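Local coordinates for protein carboxylesterase YbfK (Bacillus subtilis, PDB 4CCY) that hydrolyses carboxylic esters to an alcohol and a carboxylate, as a carboxylesterase of the alpha/beta hydrolase superfamily, at residues A[33-38]-A[116-121]; A[84-89]-A[109-114]. All blocks are in the same frame, centred on the assembly; numbering follows the deposited sequence.

Overall arrangement
Helix 104-118 is laid along one face of the central alpha/beta hydrolase sheet, and the two interactions sample it at successive levels, their centres about 8 Å apart. In interaction 2 a buried tryptophan meets the end of strand 82-86 and the loop after it; in interaction 1 the helix's last turn reaches strand 33-37. Segment 84-89 also touches the helix end of interaction 1, Y84 CG lying 3.8 Å from L118 CD1. Both segments of interaction 2 fall in sequence between those of interaction 1. Interaction 2 is nearer the probable catalytic site, the I88 side chain lying about 8 Å from that of S129, the likely nucleophile; interaction 1 is remote from it and the sodium sites.

Interaction 1 of 2, residues A[33-38]-A[116-121]; sequences EAFYVS and DSLGLE
The C-terminal turn of helix 104-118 meets strand 33-37 of the central sheet, with S117 and L118 facing F35, V37 and the carbonyl of S38. The polar point of the contact is a hydrogen bond from S117 OG to S38 O, 2.8 Å long. The hydroxyl lies in the carbonyl plane, on a lone pair, with a C=O...O angle of 140°. Beside this bond the serine's CB comes within 3.6 Å of V37 CB, so one short side chain both packs on the strand and ties down the residue that follows it. Its OG stands beside the backbone N and opposite the carbonyl carbon (chi1 -66°). D113 O, one turn back in the helix, is a second acceptor for the same hydroxyl, whose one proton the two carbonyls have to share.

Such a meeting of helix end and strand is a local instance of the three-layer alpha/beta/alpha architecture of the hydrolase fold, in which helices pack against a mostly parallel sheet. Here the strand pairs antiparallel with strand 42-49, and the side chains of F35 and V37 also touch I46 there. The helix ends in a Schellman motif: G119 takes a positive phi, and one of the motif's two bonds back into the last turn runs from G119 N to D116 O, 3.0 Å. L118, just before this turn, puts a single methyl, CD2, against F35 and V37. It abuts the rim of the F35 ring, about level with it, 3.9 Å from CE2 and as close to CZ. The same methyl lies 3.9 Å from V37 CG1, the two side chains crossing at about a right angle. L118 also touches I58 and Y84, while D116 OD1 forms a salt bridge with R145.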
loop_
_atom_site.group_PDB
_atom_site.type_symbol
_atom_site.label_atom_id
_atom_site.label_comp_id
_atom_site.label_asym_id
_atom_site.label_seq_id
_atom_site.Cartn_x
_atom_site.Cartn_y
_atom_site.Cartn_z
ATOM N N GLU A 33 6.948 -16.537 6.470
ATOM C CA GLU A 33 8.167 -16.254 7.214
ATOM C C GLU A 33 8.214 -14.759 7.457
ATOM O O GLU A 33 8.175 -13.985 6.510
ATOM C CB GLU A 33 9.397 -16.679 6.409
ATOM C CG GLU A 33 9.569 -18.175 6.224
ATOM C CD GLU A 33 10.645 -18.539 5.201
ATOM O OE1 GLU A 33 10.999 -17.684 4.353
ATOM O OE2 GLU A 33 11.136 -19.694 5.239
ATOM N N ALA A 34 8.291 -14.351 8.717
ATOM C CA ALA A 34 8.444 -12.927 9.035
ATOM C C ALA A 34 9.904 -12.663 9.367
ATOM O O ALA A 34 10.519 -13.455 10.059
ATOM C CB ALA A 34 7.533 -12.538 10.196
ATOM N N PHE A 35 10.469 -11.573 8.852
ATOM C CA PHE A 35 11.873 -11.199 9.151
ATOM C C PHE A 35 12.132 -9.732 8.795
ATOM O O PHE A 35 11.258 -9.068 8.254
ATOM C CB PHE A 35 12.873 -12.116 8.417
ATOM C CG PHE A 35 12.691 -12.146 6.916
ATOM C CD1 PHE A 35 11.687 -12.929 6.326
ATOM C CD2 PHE A 35 13.522 -11.403 6.092
ATOM C CE1 PHE A 35 11.510 -12.949 4.946
ATOM C CE2 PHE A 35 13.349 -11.421 4.707
ATOM C CZ PHE A 35 12.349 -12.197 4.131
ATOM N N TYR A 36 13.323 -9.227 9.111
ATOM C CA TYR A 36 13.665 -7.855 8.746
ATOM C C TYR A 36 14.745 -7.840 7.688
ATOM O O TYR A 36 15.595 -8.727 7.649
ATOM C CB TYR A 36 14.131 -7.050 9.958
ATOM C CG TYR A 36 13.094 -6.938 11.048
ATOM C CD1 TYR A 36 12.976 -7.927 12.031
ATOM C CD2 TYR A 36 12.230 -5.851 11.101
ATOM C CE1 TYR A 36 12.019 -7.836 13.025
ATOM C CE2 TYR A 36 11.281 -5.747 12.098
ATOM C CZ TYR A 36 11.186 -6.738 13.053
ATOM O OH TYR A 36 10.244 -6.643 14.029
ATOM N N VAL A 37 14.700 -6.828 6.828
ATOM C CA VAL A 37 15.814 -6.569 5.924
ATOM C C VAL A 37 16.418 -5.206 6.210
ATOM O O VAL A 37 15.725 -4.287 6.670
ATOM C CB VAL A 37 15.438 -6.705 4.426
ATOM C CG1 VAL A 37 15.184 -8.166 4.073
ATOM C CG2 VAL A 37 14.279 -5.815 4.038
ATOM N N SER A 38 17.713 -5.081 5.934
ATOM C CA SER A 38 18.420 -3.827 6.141
ATOM C C SER A 38 18.198 -2.852 5.006
ATOM O O SER A 38 18.144 -3.236 3.843
ATOM C CB SER A 38 19.910 -4.079 6.322
ATOM O OG SER A 38 20.194 -4.259 7.703
ATOM N N ASP A 116 17.377 -5.211 -2.933
ATOM C CA ASP A 116 18.763 -5.658 -2.773
ATOM C C ASP A 116 18.942 -6.655 -1.630
ATOM O O ASP A 116 19.527 -7.728 -1.825
ATOM C CB ASP A 116 19.716 -4.462 -2.613
ATOM C CG ASP A 116 19.954 -3.723 -3.928
ATOM O OD1 ASP A 116 19.481 -4.202 -4.979
ATOM O OD2 ASP A 116 20.609 -2.660 -3.913
ATOM N N SER A 117 18.425 -6.312 -0.454
ATOM C CA SER A 117 18.505 -7.199 0.713
ATOM C C SER A 117 17.732 -8.513 0.527
ATOM O O SER A 117 18.026 -9.516 1.189
ATOM C CB SER A 117 18.015 -6.480 1.969
ATOM O OG SER A 117 18.878 -5.408 2.308
ATOM N N LEU A 118 16.741 -8.495 -0.360
ATOM C CA LEU A 118 15.958 -9.689 -0.696
ATOM C C LEU A 118 16.608 -10.513 -1.822
ATOM O O LEU A 118 16.190 -11.642 -2.088
ATOM C CB LEU A 118 14.516 -9.309 -1.067
ATOM C CG LEU A 118 13.535 -8.915 0.052
ATOM C CD1 LEU A 118 12.167 -8.565 -0.519
ATOM C CD2 LEU A 118 13.400 -10.014 1.099
ATOM N N GLY A 119 17.629 -9.944 -2.467
ATOM C CA GLY A 119 18.350 -10.596 -3.556
ATOM C C GLY A 119 17.579 -10.543 -4.867
ATOM O O GLY A 119 17.734 -11.419 -5.716
ATOM N N LEU A 120 16.742 -9.519 -5.038
ATOM C CA LEU A 120 15.884 -9.450 -6.209
ATOM C C LEU A 120 16.399 -8.456 -7.223
ATOM O O LEU A 120 16.690 -7.298 -6.886
ATOM C CB LEU A 120 14.451 -9.078 -5.827
ATOM C CG LEU A 120 13.741 -9.879 -4.730
ATOM C CD1 LEU A 120 12.321 -9.378 -4.583
ATOM C CD2 LEU A 120 13.769 -11.384 -4.991
ATOM N N GLU A 121 16.505 -8.909 -8.469
ATOM C CA GLU A 121 16.823 -8.021 -9.570
ATOM C C GLU A 121 15.549 -7.284 -10.011
ATOM O O GLU A 121 15.540 -6.052 -10.114
ATOM C CB GLU A 121 17.488 -8.802 -10.714
ATOM C CG GLU A 121 17.923 -7.970 -11.922
ATOM C CD GLU A 121 18.631 -6.664 -11.559
ATOM O OE1 GLU A 121 19.639 -6.696 -10.810
ATOM O OE2 GLU A 121 18.175 -5.593 -12.036
#

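Interaction 2 of 2, residues A[84-89]-A[109-114]; sequences YAVDII and EWMKDV
The indole of W110 is held between two apolar layers. Over one face comes I89 CG2, 3.7 Å from the centroid of the five-membered ring and only 16° off its normal, a CH-pi contact. On the opposite face two groups from its own helix, M111 CE and V114 CG2, sit above the periphery. D87 O borders the indole edge at CZ2, 3.7 Å away. The six-membered ring is also met obliquely, by I88 CA at 3.5 Å from CH2 and by V86 CG1 at 3.7 Å from CZ2.

Two torsions bring these groups together. W110 extends its ring away from the backbone N (chi1 168°), out from the helix toward the loop after strand 82-86. V86 turns CG1 away from its own N, where it also approaches M111 CE at 4.4 Å, while CG2 faces V114 CG1. Replacing W110 with an alanine would probably open a gap between I89 and the helix, and leave T44 OG1 without the indole N-H that it accepts.

The carboxylate of D87 is held by Y21, S67 and the backbone N of K94. I88 touches H134 of helix 130-141 and L130, at the probable nucleophile elbow around S129. The axes of strand 84-86 and of the helix at 109-114 are 12.0 Å apart and run roughly antiparallel, at 145°. Helix 104-118 is the connecting helix of a beta-alpha-beta crossover from strand 82-86 to strand 123-128, as in the alpha/beta hydrolase fold.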
loop_
_atom_site.group_PDB
_atom_site.type_symbol
_atom_site.label_atom_id
_atom_site.label_comp_id
_atom_site.label_asym_id
_atom_site.label_seq_id
_atom_site.Cartn_x
_atom_site.Cartn_y
_atom_site.Cartn_z
ATOM N N TYR A 84 6.195 -10.975 -1.072
ATOM C CA TYR A 84 6.876 -10.286 0.001
ATOM C C TYR A 84 6.018 -9.100 0.430
ATOM O O TYR A 84 5.941 -8.111 -0.280
ATOM C CB TYR A 84 8.221 -9.781 -0.483
ATOM C CG TYR A 84 9.192 -10.867 -0.912
ATOM C CD1 TYR A 84 9.861 -11.649 0.035
ATOM C CD2 TYR A 84 9.462 -11.089 -2.266
ATOM C CE1 TYR A 84 10.772 -12.615 -0.354
ATOM C CE2 TYR A 84 10.374 -12.060 -2.666
ATOM C CZ TYR A 84 11.023 -12.819 -1.712
ATOM O OH TYR A 84 11.924 -13.787 -2.101
ATOM N N ALA A 85 5.374 -9.207 1.589
ATOM C CA ALA A 85 4.538 -8.123 2.094
ATOM C C ALA A 85 5.399 -7.209 2.959
ATOM O O ALA A 85 5.866 -7.596 4.044
ATOM C CB ALA A 85 3.351 -8.667 2.878
ATOM N N VAL A 86 5.599 -5.994 2.464
ATOM C CA VAL A 86 6.585 -5.071 3.026
ATOM C C VAL A 86 5.890 -3.993 3.869
ATOM O O VAL A 86 4.973 -3.311 3.378
ATOM C CB VAL A 86 7.405 -4.409 1.891
ATOM C CG1 VAL A 86 8.418 -3.414 2.449
ATOM C CG2 VAL A 86 8.075 -5.464 1.007
ATOM N N ASP A 87 6.341 -3.835 5.119
ATOM C CA ASP A 87 5.790 -2.810 6.020
ATOM C C ASP A 87 6.468 -1.489 5.716
ATOM O O ASP A 87 7.673 -1.368 5.868
ATOM C CB ASP A 87 5.971 -3.179 7.509
ATOM C CG ASP A 87 4.833 -4.050 8.051
ATOM O OD1 ASP A 87 3.918 -4.419 7.271
ATOM O OD2 ASP A 87 4.864 -4.406 9.255
ATOM N N ILE A 88 5.693 -0.509 5.267
ATOM C CA ILE A 88 6.276 0.766 4.846
ATOM C C ILE A 88 6.882 1.460 6.058
ATOM O O ILE A 88 6.197 1.732 7.039
ATOM C CB ILE A 88 5.245 1.674 4.122
ATOM C CG1 ILE A 88 4.702 0.959 2.872
ATOM C CG2 ILE A 88 5.877 3.027 3.777
ATOM C CD1 ILE A 88 3.373 1.502 2.380
ATOM N N ILE A 89 8.182 1.717 5.978
ATOM C CA ILE A 89 8.924 2.303 7.067
ATOM C C ILE A 89 8.474 3.753 7.275
ATOM O O ILE A 89 8.276 4.497 6.303
ATOM C CB ILE A 89 10.448 2.131 6.831
ATOM C CG1 ILE A 89 11.222 2.153 8.161
ATOM C CG2 ILE A 89 10.994 3.117 5.800
ATOM C CD1 ILE A 89 12.582 1.464 8.061
ATOM N N GLU A 109 14.817 4.913 -3.168
ATOM C CA GLU A 109 16.058 4.352 -2.610
ATOM C C GLU A 109 15.780 3.302 -1.532
ATOM O O GLU A 109 16.425 2.250 -1.510
ATOM C CB GLU A 109 17.022 5.446 -2.112
ATOM C CG GLU A 109 17.669 6.265 -3.232
ATOM C CD GLU A 109 18.491 5.408 -4.195
ATOM O OE1 GLU A 109 19.366 4.652 -3.729
ATOM O OE2 GLU A 109 18.273 5.481 -5.429
ATOM N N TRP A 110 14.809 3.583 -0.661
ATOM C CA TRP A 110 14.340 2.616 0.334
ATOM C C TRP A 110 13.956 1.302 -0.324
ATOM O O TRP A 110 14.397 0.248 0.107
ATOM C CB TRP A 110 13.148 3.177 1.125
ATOM C CG TRP A 110 12.439 2.136 1.972
ATOM C CD1 TRP A 110 12.980 1.362 2.993
ATOM C CD2 TRP A 110 11.038 1.712 1.879
ATOM N NE1 TRP A 110 12.034 0.526 3.536
ATOM C CE2 TRP A 110 10.852 0.673 2.902
ATOM C CE3 TRP A 110 9.957 2.077 1.086
ATOM C CZ2 TRP A 110 9.620 0.049 3.109
ATOM C CZ3 TRP A 110 8.728 1.423 1.291
ATOM C CH2 TRP A 110 8.566 0.436 2.279
ATOM N N MET A 111 13.148 1.371 -1.386
ATOM C CA MET A 111 12.683 0.164 -2.076
ATOM C C MET A 111 13.796 -0.590 -2.795
ATOM O O MET A 111 13.765 -1.822 -2.829
ATOM C CB MET A 111 11.516 0.467 -3.028
ATOM C CG MET A 111 10.810 -0.761 -3.629
ATOM S SD MET A 111 10.215 -2.062 -2.488
ATOM C CE MET A 111 9.425 -1.099 -1.190
ATOM N N LYS A 112 14.761 0.134 -3.376
ATOM C CA LYS A 112 15.949 -0.505 -3.961
ATOM C C LYS A 112 16.715 -1.318 -2.918
ATOM O O LYS A 112 17.122 -2.441 -3.202
ATOM C CB LYS A 112 16.891 0.511 -4.622
ATOM C CG LYS A 112 16.429 1.018 -5.975
ATOM C CD LYS A 112 17.530 1.847 -6.627
ATOM C CE LYS A 112 16.941 2.830 -7.623
ATOM N NZ LYS A 112 18.022 3.659 -8.221
ATOM N N ASP A 113 16.887 -0.761 -1.718
ATOM C CA ASP A 113 17.532 -1.479 -0.603
ATOM C C ASP A 113 16.746 -2.738 -0.222
ATOM O O ASP A 113 17.332 -3.781 0.060
ATOM C CB ASP A 113 17.635 -0.595 0.648
ATOM C CG ASP A 113 18.679 0.500 0.541
ATOM O OD1 ASP A 113 19.397 0.595 -0.478
ATOM O OD2 ASP A 113 18.777 1.290 1.515
ATOM N N VAL A 114 15.418 -2.623 -0.174
ATOM C CA VAL A 114 14.567 -3.786 0.112
ATOM C C VAL A 114 14.811 -4.869 -0.947
ATOM O O VAL A 114 15.133 -5.997 -0.611
ATOM C CB VAL A 114 13.066 -3.423 0.230
ATOM C CG1 VAL A 114 12.210 -4.673 0.332
ATOM C CG2 VAL A 114 12.813 -2.525 1.437
#